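Local coordinates for MaoC domain protein dehydratase (Chloroflexus aurantiacus, PDB 4E3E) that catalyses the reversible dehydration of beta-methylmalyl-CoA to mesaconyl-CoA in the glyoxylate assimilation cycle, at residues 116-129 with 141-155. Residues are numbered along the deposited sequence; the frame is centred on the assembly and turned at random.
Sequences QNKDGKTGVVYVHS and EYIRWVMVRKRDPNA. With SO4 (sulfate ion), chain C.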
loop_
_atom_site.group_PDB
_atom_site.type_symbol
_atom_site.label_atom_id
_atom_site.label_comp_id
_atom_site.label_asym_id
_atom_site.label_seq_id
_atom_site.Cartn_x
_atom_site.Cartn_y
_atom_site.Cartn_z
ATOM N N GLN A 116 25.565 31.935 -1.719
ATOM C CA GLN A 116 26.087 31.365 -2.951
ATOM C C GLN A 116 27.371 30.618 -2.629
ATOM O O GLN A 116 28.188 31.109 -1.863
ATOM C CB GLN A 116 26.352 32.451 -3.998
ATOM C CG GLN A 116 26.986 31.902 -5.267
ATOM C CD GLN A 116 26.925 32.876 -6.419
ATOM O OE1 GLN A 116 25.846 33.186 -6.930
ATOM N NE2 GLN A 116 28.085 33.360 -6.842
ATOM N N ASN A 117 27.529 29.425 -3.196
ATOM C CA ASN A 117 28.753 28.658 -3.004
ATOM C C ASN A 117 29.948 29.276 -3.716
ATOM O O ASN A 117 29.786 30.059 -4.664
ATOM C CB ASN A 117 28.550 27.182 -3.378
ATOM C CG ASN A 117 27.820 26.418 -2.302
ATOM O OD1 ASN A 117 28.259 26.381 -1.143
ATOM N ND2 ASN A 117 26.686 25.798 -2.662
ATOM N N LYS A 118 31.143 28.935 -3.240
ATOM C CA LYS A 118 32.378 29.531 -3.749
ATOM C C LYS A 118 32.634 29.269 -5.234
ATOM O O LYS A 118 33.167 30.137 -5.926
ATOM C CB LYS A 118 33.575 29.121 -2.892
ATOM C CG LYS A 118 33.727 30.002 -1.665
ATOM C CD LYS A 118 34.346 29.248 -0.506
ATOM C CE LYS A 118 33.988 29.908 0.811
ATOM N NZ LYS A 118 34.387 29.015 1.921
ATOM N N ASP A 119 32.243 28.093 -5.729
ATOM C CA ASP A 119 32.399 27.789 -7.161
ATOM C C ASP A 119 31.391 28.540 -8.054
ATOM O O ASP A 119 31.478 28.481 -9.283
ATOM C CB ASP A 119 32.375 26.270 -7.427
ATOM C CG ASP A 119 31.014 25.629 -7.154
ATOM O OD1 ASP A 119 30.035 26.336 -6.827
ATOM O OD2 ASP A 119 30.927 24.390 -7.272
ATOM N N GLY A 120 30.440 29.233 -7.427
ATOM C CA GLY A 120 29.432 30.027 -8.136
ATOM C C GLY A 120 28.404 29.248 -8.950
ATOM O O GLY A 120 27.606 29.852 -9.675
ATOM N N LYS A 121 28.418 27.917 -8.835
ATOM C CA LYS A 121 27.509 27.045 -9.599
ATOM C C LYS A 121 26.259 26.664 -8.809
ATOM O O LYS A 121 25.237 26.296 -9.390
ATOM C CB LYS A 121 28.231 25.783 -10.082
ATOM C CG LYS A 121 29.400 26.074 -11.009
ATOM C CD LYS A 121 29.679 24.911 -11.941
ATOM C CE LYS A 121 30.634 25.334 -13.043
ATOM N NZ LYS A 121 30.858 24.225 -14.006
ATOM N N THR A 122 26.356 26.747 -7.485
ATOM C CA THR A 122 25.252 26.418 -6.590
ATOM C C THR A 122 25.176 27.431 -5.449
ATOM O O THR A 122 26.031 28.312 -5.327
ATOM C CB THR A 122 25.439 25.026 -5.968
ATOM O OG1 THR A 122 26.717 24.977 -5.324
ATOM C CG2 THR A 122 25.353 23.923 -7.022
ATOM N N GLY A 123 24.150 27.296 -4.615
ATOM C CA GLY A 123 24.003 28.115 -3.423
ATOM C C GLY A 123 23.179 27.417 -2.356
ATOM O O GLY A 123 22.406 26.494 -2.642
ATOM N N VAL A 124 23.343 27.873 -1.121
ATOM C CA VAL A 124 22.635 27.320 0.023
ATOM C C VAL A 124 21.467 28.228 0.388
ATOM O O VAL A 124 21.643 29.435 0.568
ATOM C CB VAL A 124 23.580 27.206 1.241
ATOM C CG1 VAL A 124 22.837 26.696 2.475
ATOM C CG2 VAL A 124 24.782 26.335 0.901
ATOM N N VAL A 125 20.280 27.643 0.511
ATOM C CA VAL A 125 19.097 28.397 0.946
ATOM C C VAL A 125 18.581 27.796 2.249
ATOM O O VAL A 125 18.470 26.573 2.379
ATOM C CB VAL A 125 18.022 28.477 -0.174
ATOM C CG1 VAL A 125 17.819 27.134 -0.840
ATOM C CG2 VAL A 125 16.678 29.044 0.316
ATOM N N TYR A 126 18.327 28.666 3.223
ATOM C CA TYR A 126 17.799 28.273 4.525
ATOM C C TYR A 126 16.347 28.646 4.504
ATOM O O TYR A 126 16.011 29.787 4.154
ATOM C CB TYR A 126 18.487 29.043 5.664
ATOM C CG TYR A 126 19.958 28.738 5.792
ATOM C CD1 TYR A 126 20.880 29.281 4.899
ATOM C CD2 TYR A 126 20.430 27.907 6.802
ATOM C CE1 TYR A 126 22.235 29.002 5.008
ATOM C CE2 TYR A 126 21.791 27.624 6.924
ATOM C CZ TYR A 126 22.681 28.171 6.021
ATOM O OH TYR A 126 24.022 27.896 6.119
ATOM N N VAL A 127 15.491 27.689 4.873
ATOM C CA VAL A 127 14.046 27.930 4.971
ATOM C C VAL A 127 13.486 27.575 6.346
ATOM O O VAL A 127 13.951 26.635 6.992
ATOM C CB VAL A 127 13.243 27.179 3.874
ATOM C CG1 VAL A 127 13.630 27.677 2.481
ATOM C CG2 VAL A 127 13.407 25.663 3.994
ATOM N N HIS A 128 12.497 28.346 6.793
ATOM C CA HIS A 128 11.710 27.990 7.952
ATOM C C HIS A 128 10.396 27.496 7.413
ATOM O O HIS A 128 9.626 28.280 6.853
ATOM C CB HIS A 128 11.524 29.215 8.851
ATOM C CG HIS A 128 10.730 28.947 10.120
ATOM N ND1 HIS A 128 9.856 29.839 10.623
ATOM C CD2 HIS A 128 10.714 27.859 10.981
ATOM C CE1 HIS A 128 9.306 29.350 11.751
ATOM N NE2 HIS A 128 9.837 28.140 11.975
ATOM N N SER A 129 10.141 26.191 7.540
ATOM C CA SER A 129 8.869 25.589 7.080
ATOM C C SER A 129 7.916 25.331 8.246
ATOM O O SER A 129 8.326 24.837 9.305
ATOM C CB SER A 129 9.121 24.287 6.323
ATOM O OG SER A 129 9.859 24.526 5.148
ATOM N N GLU A 141 7.071 22.842 13.018
ATOM C CA GLU A 141 7.929 23.830 12.364
ATOM C C GLU A 141 9.383 23.355 12.435
ATOM O O GLU A 141 9.773 22.678 13.382
ATOM C CB GLU A 141 7.768 25.222 12.991
ATOM C CG GLU A 141 8.191 25.303 14.455
ATOM C CD GLU A 141 8.093 26.707 15.015
ATOM O OE1 GLU A 141 8.400 27.672 14.293
ATOM O OE2 GLU A 141 7.705 26.851 16.180
ATOM N N TYR A 142 10.178 23.704 11.438
ATOM C CA TYR A 142 11.598 23.347 11.437
ATOM C C TYR A 142 12.343 24.251 10.461
ATOM O O TYR A 142 11.729 24.960 9.647
ATOM C CB TYR A 142 11.814 21.865 11.074
ATOM C CG TYR A 142 11.319 21.508 9.689
ATOM C CD1 TYR A 142 12.093 21.781 8.561
ATOM C CD2 TYR A 142 10.067 20.914 9.505
ATOM C CE1 TYR A 142 11.633 21.480 7.281
ATOM C CE2 TYR A 142 9.598 20.607 8.234
ATOM C CZ TYR A 142 10.388 20.895 7.124
ATOM O OH TYR A 142 9.943 20.605 5.853
ATOM N N ILE A 143 13.666 24.220 10.557
ATOM C CA ILE A 143 14.526 24.891 9.610
ATOM C C ILE A 143 15.271 23.804 8.863
ATOM O O ILE A 143 15.694 22.812 9.454
ATOM C CB ILE A 143 15.527 25.822 10.331
ATOM C CG1 ILE A 143 14.789 27.016 10.953
ATOM C CG2 ILE A 143 16.637 26.283 9.392
ATOM C CD1 ILE A 143 15.578 27.682 12.055
ATOM N N ARG A 144 15.407 23.960 7.556
ATOM C CA ARG A 144 16.295 23.091 6.817
ATOM C C ARG A 144 17.059 23.945 5.831
ATOM O O ARG A 144 16.625 25.059 5.492
ATOM C CB ARG A 144 15.537 21.925 6.137
ATOM C CG ARG A 144 14.830 22.224 4.815
ATOM C CD ARG A 144 14.295 20.929 4.227
ATOM N NE ARG A 144 13.366 21.086 3.103
ATOM C CZ ARG A 144 13.605 20.657 1.861
ATOM N NH1 ARG A 144 14.763 20.056 1.547
ATOM N NH2 ARG A 144 12.675 20.823 0.923
ATOM N N TRP A 145 18.206 23.445 5.396
ATOM C CA TRP A 145 18.960 24.131 4.364
ATOM C C TRP A 145 19.395 23.168 3.315
ATOM O O TRP A 145 19.680 22.007 3.609
ATOM C CB TRP A 145 20.093 25.006 4.924
ATOM C CG TRP A 145 21.110 24.323 5.811
ATOM C CD1 TRP A 145 22.422 24.000 5.492
ATOM C CD2 TRP A 145 20.946 23.899 7.214
ATOM N NE1 TRP A 145 23.062 23.410 6.555
ATOM C CE2 TRP A 145 22.238 23.318 7.620
ATOM C CE3 TRP A 145 19.899 23.936 8.140
ATOM C CZ2 TRP A 145 22.446 22.794 8.890
ATOM C CZ3 TRP A 145 20.120 23.406 9.421
ATOM C CH2 TRP A 145 21.363 22.848 9.784
ATOM N N VAL A 146 19.383 23.643 2.074
ATOM C CA VAL A 146 19.569 22.813 0.884
ATOM C C VAL A 146 20.556 23.478 -0.066
ATOM O O VAL A 146 20.607 24.706 -0.167
ATOM C CB VAL A 146 18.237 22.563 0.121
ATOM C CG1 VAL A 146 17.345 21.611 0.888
ATOM C CG2 VAL A 146 17.466 23.851 -0.092
HETATM N N MSE A 147 21.330 22.663 -0.766
HETATM C CA MSE A 147 22.226 23.170 -1.790
HETATM C C MSE A 147 21.454 23.106 -3.073
HETATM O O MSE A 147 21.052 22.022 -3.503
HETATM C CB MSE A 147 23.443 22.272 -1.857
HETATM C CG MSE A 147 24.387 22.904 -2.871
HETATM SE SE MSE A 147 25.993 21.794 -2.905
HETATM C CE MSE A 147 26.947 22.593 -1.369
ATOM N N VAL A 148 21.223 24.266 -3.685
ATOM C CA VAL A 148 20.392 24.361 -4.892
ATOM C C VAL A 148 21.196 24.831 -6.102
ATOM O O VAL A 148 22.041 25.734 -5.992
ATOM C CB VAL A 148 19.184 25.305 -4.679
ATOM C CG1 VAL A 148 18.246 25.290 -5.886
ATOM C CG2 VAL A 148 18.429 24.913 -3.422
ATOM N N ARG A 149 20.920 24.219 -7.251
ATOM C CA ARG A 149 21.519 24.626 -8.512
ATOM C C ARG A 149 21.155 26.057 -8.882
ATOM O O ARG A 149 20.026 26.512 -8.662
ATOM C CB ARG A 149 21.037 23.731 -9.650
ATOM C CG ARG A 149 21.550 22.311 -9.627
ATOM C CD ARG A 149 21.061 21.576 -10.864
ATOM N NE ARG A 149 21.296 20.142 -10.749
ATOM C CZ ARG A 149 20.412 19.265 -10.278
ATOM N NH1 ARG A 149 19.202 19.650 -9.882
ATOM N NH2 ARG A 149 20.738 17.987 -10.211
ATOM N N LYS A 150 22.128 26.757 -9.452
ATOM C CA LYS A 150 21.846 27.986 -10.160
ATOM C C LYS A 150 21.472 27.593 -11.579
ATOM O O LYS A 150 22.093 26.705 -12.164
ATOM C CB LYS A 150 23.067 28.899 -10.170
ATOM C CG LYS A 150 23.289 29.647 -8.869
ATOM C CD LYS A 150 24.537 30.518 -8.915
ATOM C CE LYS A 150 24.348 31.754 -9.787
ATOM N NZ LYS A 150 25.528 32.662 -9.723
ATOM N N ARG A 151 20.443 28.232 -12.125
ATOM C CA ARG A 151 20.094 28.032 -13.527
ATOM C C ARG A 151 21.159 28.686 -14.404
ATOM O O ARG A 151 21.678 28.063 -15.332
ATOM C CB ARG A 151 18.707 28.596 -13.820
ATOM C CG ARG A 151 18.249 28.462 -15.267
ATOM C CD ARG A 151 16.926 29.179 -15.482
ATOM N NE ARG A 151 16.956 30.498 -14.855
ATOM C CZ ARG A 151 16.372 30.807 -13.698
ATOM N NH1 ARG A 151 15.672 29.897 -13.025
ATOM N NH2 ARG A 151 16.487 32.038 -13.217
ATOM N N ASP A 152 21.495 29.931 -14.082
ATOM C CA ASP A 152 22.519 30.669 -14.805
ATOM C C ASP A 152 23.743 30.909 -13.914
ATOM O O ASP A 152 23.682 31.733 -13.002
ATOM C CB ASP A 152 21.942 32.003 -15.303
ATOM C CG ASP A 152 22.996 32.916 -15.938
ATOM O OD1 ASP A 152 23.995 32.410 -16.504
ATOM O OD2 ASP A 152 22.806 34.155 -15.868
ATOM N N PRO A 153 24.863 30.203 -14.187
ATOM C CA PRO A 153 26.091 30.396 -13.401
ATOM C C PRO A 153 26.491 31.872 -13.247
ATOM O O PRO A 153 27.069 32.244 -12.224
ATOM C CB PRO A 153 27.148 29.638 -14.211
ATOM C CG PRO A 153 26.378 28.572 -14.913
ATOM C CD PRO A 153 25.048 29.193 -15.250
ATOM N N ASN A 154 26.162 32.699 -14.240
ATOM C CA ASN A 154 26.541 34.118 -14.234
ATOM C C ASN A 154 25.641 35.059 -13.431
ATOM O O ASN A 154 26.025 36.199 -13.177
ATOM C CB ASN A 154 26.688 34.653 -15.662
ATOM C CG ASN A 154 27.844 34.019 -16.403
ATOM O OD1 ASN A 154 27.647 33.400 -17.447
ATOM N ND2 ASN A 154 29.052 34.145 -15.857
ATOM N N ALA A 155 24.457 34.598 -13.038
ATOM C CA ALA A 155 23.540 35.432 -12.257
ATOM C C ALA A 155 24.252 35.989 -11.021
ATOM O O ALA A 155 25.043 35.276 -10.396
ATOM C CB ALA A 155 22.305 34.641 -11.856
HETATM S S SO4 C . 31.936 26.261 0.272
HETATM O O1 SO4 C . 32.663 25.645 -0.860
HETATM O O2 SO4 C . 32.889 26.806 1.261
HETATM O O3 SO4 C . 31.101 27.366 -0.259
HETATM O O4 SO4 C . 31.096 25.233 0.939
HETATM O O HOH W 1 11.006 22.343 4.028
#
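V125 CG1 sits 3.4 Å from V146 CG2, a close methyl-methyl approach, and also touches V148 CG2; a chi1 of 45° sets that methyl between backbone N and carbonyl carbon, aimed at both neighbours. These valines belong to the antiparallel hairpin of strands 122-132 and 138-149 in the hot-dog sheet, and they lie on the same face as S129, Y142 and R144, where helix 65-80 packs. On the other face the Y126 ring and the W145 five-membered ring tilt by 21° with centroids 4.8 Å apart, giving little overlap; the real contact is CH-pi, W145 CB lying over the tyrosine face, 3.8 Å from its centroid. Four hydrogen-bonded pairs, from G123 with V148 to S129 with Y142, join the backbones. Toward one end a water bridges S129 OG, Y142 OH and R144 NE; S129 OG also hydrogen-bonds S109 OG, and the R144 guanidinium continues to N87, which probably lines the substrate site. At the same end, on the opposite face, H128 NE2 donates to E141 OE1 at 2.8 Å, in the imidazole plane and on the anti lone pair but bent, 134° at the hydrogen, while R94 pairs with E141 OE2. At the other end K150 reaches back to Q116, beside the N117-G120 turn: NZ meets Q116 OE1 at 2.9 Å, P153 O at 3.0 Å and A155 O at 2.7 Å. Replacing K150 by alanine would probably leave these three oxygens without their shared ammonium, freeing the 152-155 turn to shift. K150 NZ approaches Q116 OE1 from above the amide plane.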